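Local structure of penicillin binding protein 2X (Streptococcus thermophilus, 5U47) at residues E211-S223 and P435-G447. The protein probably acts as a penicillin-sensitive transpeptidase that cross-links peptidoglycan strands while the septal cross wall is built during cell division. The protein carries 1 engineered substitution. Numbering follows the deposited sequence.
Sequences EAIDGKNIYTTLS and PQFIKQVADTNKG
Tyr219 O takes two backbone N-H groups, from Lys439 N at 2.8 Å and Gln440 N at 3.2 Å, the latter on a lone pair in the carbonyl plane: a classic beta bulge, beyond which the register slips by one residue. Tyr219 N returns a bond to Gln440 O (2.8 Å, 167°), and Asn217 and Ala442 pair reciprocally. Toward the bulge the packing is tight. The Tyr219 ring leans beside the Gln440 chain, planes 76° apart, and Ala442 CB meets the ring edge 4.1 Å from CE1. Tyr36 stacks on the ring, while Thr451 and Ser584 bind Gln440 NE2. On the other face Ile218 turns CG1 beside its backbone N (chi1 -60°), setting CD1 3.8 Å from Val441 CG2; Leu183 and Leu184 also touch Ile218. On the N-terminal side of Lys216 the chains part, and Thr444 and Asn445 are exposed. A water donates to Gly215 O and Asn445 OD1 and accepts weakly from Thr444 N, bridging the two loops. Lys216 NZ stops 5.1 Å from Asp443 OD2. Backbone bonding and apolar packing therefore join strands 217-220 and 438-443 in one mixed sheet with 35-36 and 448-451; charge attraction probably adds little.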
loop_
_atom_site.group_PDB
_atom_site.type_symbol
_atom_site.label_atom_id
_atom_site.label_comp_id
_atom_site.label_asym_id
_atom_site.label_seq_id
_atom_site.Cartn_x
_atom_site.Cartn_y
_atom_site.Cartn_z
ATOM N N GLU A 211 -1.290 -16.564 -29.543
ATOM C CA GLU A 211 -2.285 -16.080 -28.599
ATOM C C GLU A 211 -1.631 -15.451 -27.374
ATOM O O GLU A 211 -0.642 -15.968 -26.854
ATOM C CB GLU A 211 -3.199 -17.227 -28.132
ATOM C CG GLU A 211 -4.191 -17.738 -29.161
ATOM C CD GLU A 211 -5.241 -16.710 -29.555
ATOM O OE1 GLU A 211 -5.564 -15.813 -28.753
ATOM O OE2 GLU A 211 -5.764 -16.813 -30.679
ATOM N N ALA A 212 -2.189 -14.336 -26.913
ATOM C CA ALA A 212 -1.701 -13.701 -25.701
ATOM C C ALA A 212 -2.133 -14.541 -24.488
ATOM O O ALA A 212 -3.085 -15.301 -24.579
ATOM C CB ALA A 212 -2.250 -12.291 -25.599
ATOM N N ILE A 213 -1.412 -14.432 -23.381
ATOM C CA ILE A 213 -1.762 -15.142 -22.134
ATOM C C ILE A 213 -2.163 -14.071 -21.107
ATOM O O ILE A 213 -1.377 -13.188 -20.813
ATOM C CB ILE A 213 -0.579 -15.970 -21.601
ATOM C CG1 ILE A 213 -0.168 -17.037 -22.633
ATOM C CG2 ILE A 213 -0.934 -16.640 -20.269
ATOM C CD1 ILE A 213 1.154 -17.704 -22.300
ATOM N N ASP A 214 -3.383 -14.151 -20.591
ATOM C CA ASP A 214 -3.900 -13.146 -19.655
ATOM C C ASP A 214 -3.000 -12.921 -18.439
ATOM O O ASP A 214 -2.338 -13.830 -17.966
ATOM C CB ASP A 214 -5.278 -13.556 -19.123
ATOM C CG ASP A 214 -6.367 -13.573 -20.195
ATOM O OD1 ASP A 214 -6.137 -13.158 -21.350
ATOM O OD2 ASP A 214 -7.484 -13.988 -19.846
ATOM N N GLY A 215 -3.009 -11.696 -17.928
ATOM C CA GLY A 215 -2.279 -11.379 -16.727
ATOM C C GLY A 215 -2.961 -12.041 -15.537
ATOM O O GLY A 215 -4.073 -12.534 -15.644
ATOM N N LYS A 216 -2.271 -12.073 -14.406
ATOM C CA LYS A 216 -2.829 -12.663 -13.200
ATOM C C LYS A 216 -3.727 -11.654 -12.509
ATOM O O LYS A 216 -3.546 -10.446 -12.641
ATOM C CB LYS A 216 -1.704 -13.135 -12.289
ATOM C CG LYS A 216 -0.931 -14.310 -12.894
ATOM C CD LYS A 216 0.271 -14.687 -12.077
ATOM C CE LYS A 216 1.015 -15.872 -12.690
ATOM N NZ LYS A 216 2.229 -16.228 -11.879
ATOM N N ASN A 217 -4.747 -12.145 -11.838
ATOM C CA ASN A 217 -5.621 -11.251 -11.083
ATOM C C ASN A 217 -5.048 -11.038 -9.671
ATOM O O ASN A 217 -4.415 -11.941 -9.086
ATOM C CB ASN A 217 -7.039 -11.819 -11.001
ATOM C CG ASN A 217 -7.724 -11.898 -12.352
ATOM O OD1 ASN A 217 -7.455 -11.124 -13.266
ATOM N ND2 ASN A 217 -8.618 -12.850 -12.472
ATOM N N ILE A 218 -5.265 -9.839 -9.129
ATOM C CA ILE A 218 -4.778 -9.502 -7.797
ATOM C C ILE A 218 -5.945 -9.162 -6.918
ATOM O O ILE A 218 -6.700 -8.254 -7.246
ATOM C CB ILE A 218 -3.811 -8.292 -7.836
ATOM C CG1 ILE A 218 -2.594 -8.589 -8.712
ATOM C CG2 ILE A 218 -3.370 -7.898 -6.429
ATOM C CD1 ILE A 218 -1.656 -9.616 -8.150
ATOM N N TYR A 219 -6.118 -9.927 -5.845
ATOM C CA TYR A 219 -7.110 -9.643 -4.831
ATOM C C TYR A 219 -6.383 -8.889 -3.736
ATOM O O TYR A 219 -5.500 -9.437 -3.089
ATOM C CB TYR A 219 -7.719 -10.923 -4.249
ATOM C CG TYR A 219 -8.579 -11.683 -5.234
ATOM C CD1 TYR A 219 -8.003 -12.456 -6.230
ATOM C CD2 TYR A 219 -9.964 -11.639 -5.161
ATOM C CE1 TYR A 219 -8.788 -13.164 -7.148
ATOM C CE2 TYR A 219 -10.758 -12.340 -6.080
ATOM C CZ TYR A 219 -10.158 -13.100 -7.060
ATOM O OH TYR A 219 -10.925 -13.788 -7.957
ATOM N N THR A 220 -6.726 -7.628 -3.548
ATOM C CA THR A 220 -6.141 -6.856 -2.486
ATOM C C THR A 220 -6.806 -7.213 -1.165
ATOM O O THR A 220 -7.824 -7.939 -1.123
ATOM C CB THR A 220 -6.266 -5.343 -2.733
ATOM O OG1 THR A 220 -7.641 -4.950 -2.692
ATOM C CG2 THR A 220 -5.654 -4.972 -4.056
ATOM N N THR A 221 -6.227 -6.706 -0.080
ATOM C CA THR A 221 -6.766 -6.924 1.260
ATOM C C THR A 221 -7.902 -5.968 1.581
ATOM O O THR A 221 -8.574 -6.117 2.606
ATOM C CB THR A 221 -5.657 -6.716 2.322
ATOM O OG1 THR A 221 -5.040 -5.455 2.102
ATOM C CG2 THR A 221 -4.630 -7.803 2.213
ATOM N N LEU A 222 -8.113 -4.968 0.721
ATOM C CA LEU A 222 -9.157 -3.962 0.958
ATOM C C LEU A 222 -10.569 -4.546 1.015
ATOM O O LEU A 222 -10.865 -5.537 0.384
ATOM C CB LEU A 222 -9.154 -2.872 -0.117
ATOM C CG LEU A 222 -7.928 -2.003 -0.382
ATOM C CD1 LEU A 222 -8.277 -1.007 -1.483
ATOM C CD2 LEU A 222 -7.429 -1.271 0.847
ATOM N N SER A 223 -11.400 -3.926 1.845
ATOM C CA SER A 223 -12.810 -4.220 1.956
ATOM C C SER A 223 -13.520 -3.072 1.278
ATOM O O SER A 223 -13.524 -1.947 1.817
ATOM C CB SER A 223 -13.213 -4.260 3.415
ATOM O OG SER A 223 -14.622 -4.292 3.558
ATOM N N PRO A 435 2.991 -5.092 7.234
ATOM C CA PRO A 435 1.736 -4.674 6.646
ATOM C C PRO A 435 1.596 -5.322 5.261
ATOM O O PRO A 435 2.603 -5.456 4.561
ATOM C CB PRO A 435 1.881 -3.148 6.543
ATOM C CG PRO A 435 2.866 -2.808 7.602
ATOM C CD PRO A 435 3.849 -3.932 7.539
ATOM N N GLN A 436 0.376 -5.737 4.918
ATOM C CA GLN A 436 0.075 -6.417 3.651
ATOM C C GLN A 436 -1.111 -5.787 2.969
ATOM O O GLN A 436 -2.093 -5.389 3.633
ATOM C CB GLN A 436 -0.274 -7.888 3.895
ATOM C CG GLN A 436 0.885 -8.748 4.360
ATOM C CD GLN A 436 0.492 -10.186 4.650
ATOM O OE1 GLN A 436 -0.694 -10.507 4.866
ATOM N NE2 GLN A 436 1.483 -11.065 4.670
ATOM N N PHE A 437 -1.031 -5.744 1.638
ATOM C CA PHE A 437 -2.095 -5.232 0.792
ATOM C C PHE A 437 -2.512 -6.242 -0.289
ATOM O O PHE A 437 -3.476 -5.979 -1.024
ATOM C CB PHE A 437 -1.745 -3.849 0.175
ATOM C CG PHE A 437 -0.533 -3.863 -0.725
ATOM C CD1 PHE A 437 -0.640 -4.232 -2.055
ATOM C CD2 PHE A 437 0.719 -3.508 -0.231
ATOM C CE1 PHE A 437 0.480 -4.254 -2.873
ATOM C CE2 PHE A 437 1.842 -3.528 -1.045
ATOM C CZ PHE A 437 1.719 -3.902 -2.374
ATOM N N ILE A 438 -1.810 -7.385 -0.385
ATOM C CA ILE A 438 -2.183 -8.452 -1.345
ATOM C C ILE A 438 -2.701 -9.653 -0.586
ATOM O O ILE A 438 -2.002 -10.209 0.278
ATOM C CB ILE A 438 -0.994 -8.961 -2.183
ATOM C CG1 ILE A 438 -0.332 -7.804 -2.918
ATOM C CG2 ILE A 438 -1.456 -10.038 -3.178
ATOM C CD1 ILE A 438 1.000 -8.161 -3.541
ATOM N N LYS A 439 -3.908 -10.074 -0.932
ATOM C CA LYS A 439 -4.547 -11.229 -0.311
ATOM C C LYS A 439 -4.294 -12.484 -1.132
ATOM O O LYS A 439 -4.058 -13.549 -0.597
ATOM C CB LYS A 439 -6.065 -11.013 -0.239
ATOM C CG LYS A 439 -6.885 -12.116 0.439
ATOM C CD LYS A 439 -6.714 -12.108 1.960
ATOM C CE LYS A 439 -5.460 -12.821 2.462
ATOM N NZ LYS A 439 -4.898 -12.210 3.719
ATOM N N GLN A 440 -4.414 -12.351 -2.444
ATOM C CA GLN A 440 -4.255 -13.500 -3.330
ATOM C C GLN A 440 -3.869 -13.057 -4.719
ATOM O O GLN A 440 -4.347 -12.034 -5.190
ATOM C CB GLN A 440 -5.572 -14.303 -3.388
ATOM C CG GLN A 440 -5.551 -15.548 -4.241
ATOM C CD GLN A 440 -6.897 -16.267 -4.264
ATOM O OE1 GLN A 440 -7.693 -16.006 -5.139
ATOM N NE2 GLN A 440 -7.161 -17.150 -3.278
ATOM N N VAL A 441 -3.018 -13.851 -5.358
ATOM C CA VAL A 441 -2.602 -13.666 -6.747
ATOM C C VAL A 441 -3.156 -14.910 -7.443
ATOM O O VAL A 441 -2.853 -16.041 -7.033
ATOM C CB VAL A 441 -1.073 -13.634 -6.885
ATOM C CG1 VAL A 441 -0.656 -13.480 -8.346
ATOM C CG2 VAL A 441 -0.484 -12.533 -6.014
ATOM N N ALA A 442 -3.977 -14.708 -8.476
ATOM C CA ALA A 442 -4.659 -15.821 -9.133
ATOM C C ALA A 442 -4.373 -15.921 -10.610
ATOM O O ALA A 442 -4.389 -14.906 -11.337
ATOM C CB ALA A 442 -6.165 -15.708 -8.915
ATOM N N ASP A 443 -4.091 -17.147 -11.049
ATOM C CA ASP A 443 -3.902 -17.429 -12.452
ATOM C C ASP A 443 -5.195 -18.131 -12.863
ATOM O O ASP A 443 -5.369 -19.335 -12.610
ATOM C CB ASP A 443 -2.665 -18.296 -12.708
ATOM C CG ASP A 443 -2.468 -18.602 -14.200
ATOM O OD1 ASP A 443 -3.473 -18.770 -14.919
ATOM O OD2 ASP A 443 -1.311 -18.687 -14.664
ATOM N N THR A 444 -6.106 -17.370 -13.468
ATOM C CA THR A 444 -7.413 -17.899 -13.891
ATOM C C THR A 444 -7.344 -18.802 -15.101
ATOM O O THR A 444 -8.277 -19.550 -15.346
ATOM C CB THR A 444 -8.428 -16.779 -14.196
ATOM O OG1 THR A 444 -7.878 -15.896 -15.173
ATOM C CG2 THR A 444 -8.747 -16.013 -12.942
ATOM N N ASN A 445 -6.261 -18.714 -15.867
ATOM C CA ASN A 445 -6.081 -19.567 -17.026
ATOM C C ASN A 445 -5.802 -20.983 -16.515
ATOM O O ASN A 445 -6.394 -21.950 -16.980
ATOM C CB ASN A 445 -4.886 -19.109 -17.890
ATOM C CG ASN A 445 -4.904 -17.612 -18.206
ATOM O OD1 ASN A 445 -3.947 -16.877 -17.866
ATOM N ND2 ASN A 445 -5.999 -17.140 -18.819
ATOM N N LYS A 446 -4.913 -21.089 -15.520
ATOM C CA LYS A 446 -4.504 -22.386 -14.978
ATOM C C LYS A 446 -5.329 -22.892 -13.821
ATOM O O LYS A 446 -5.273 -24.075 -13.494
ATOM C CB LYS A 446 -3.037 -22.330 -14.557
ATOM C CG LYS A 446 -2.072 -22.028 -15.691
ATOM C CD LYS A 446 -2.219 -23.027 -16.824
ATOM C CE LYS A 446 -1.161 -22.839 -17.888
ATOM N NZ LYS A 446 -1.504 -23.699 -19.052
ATOM N N GLY A 447 -6.092 -22.009 -13.196
ATOM C CA GLY A 447 -6.882 -22.394 -12.055
ATOM C C GLY A 447 -6.027 -22.589 -10.811
ATOM O O GLY A 447 -6.309 -23.463 -9.987
HETATM O O HOH W 1 -4.506 -15.430 -15.209
#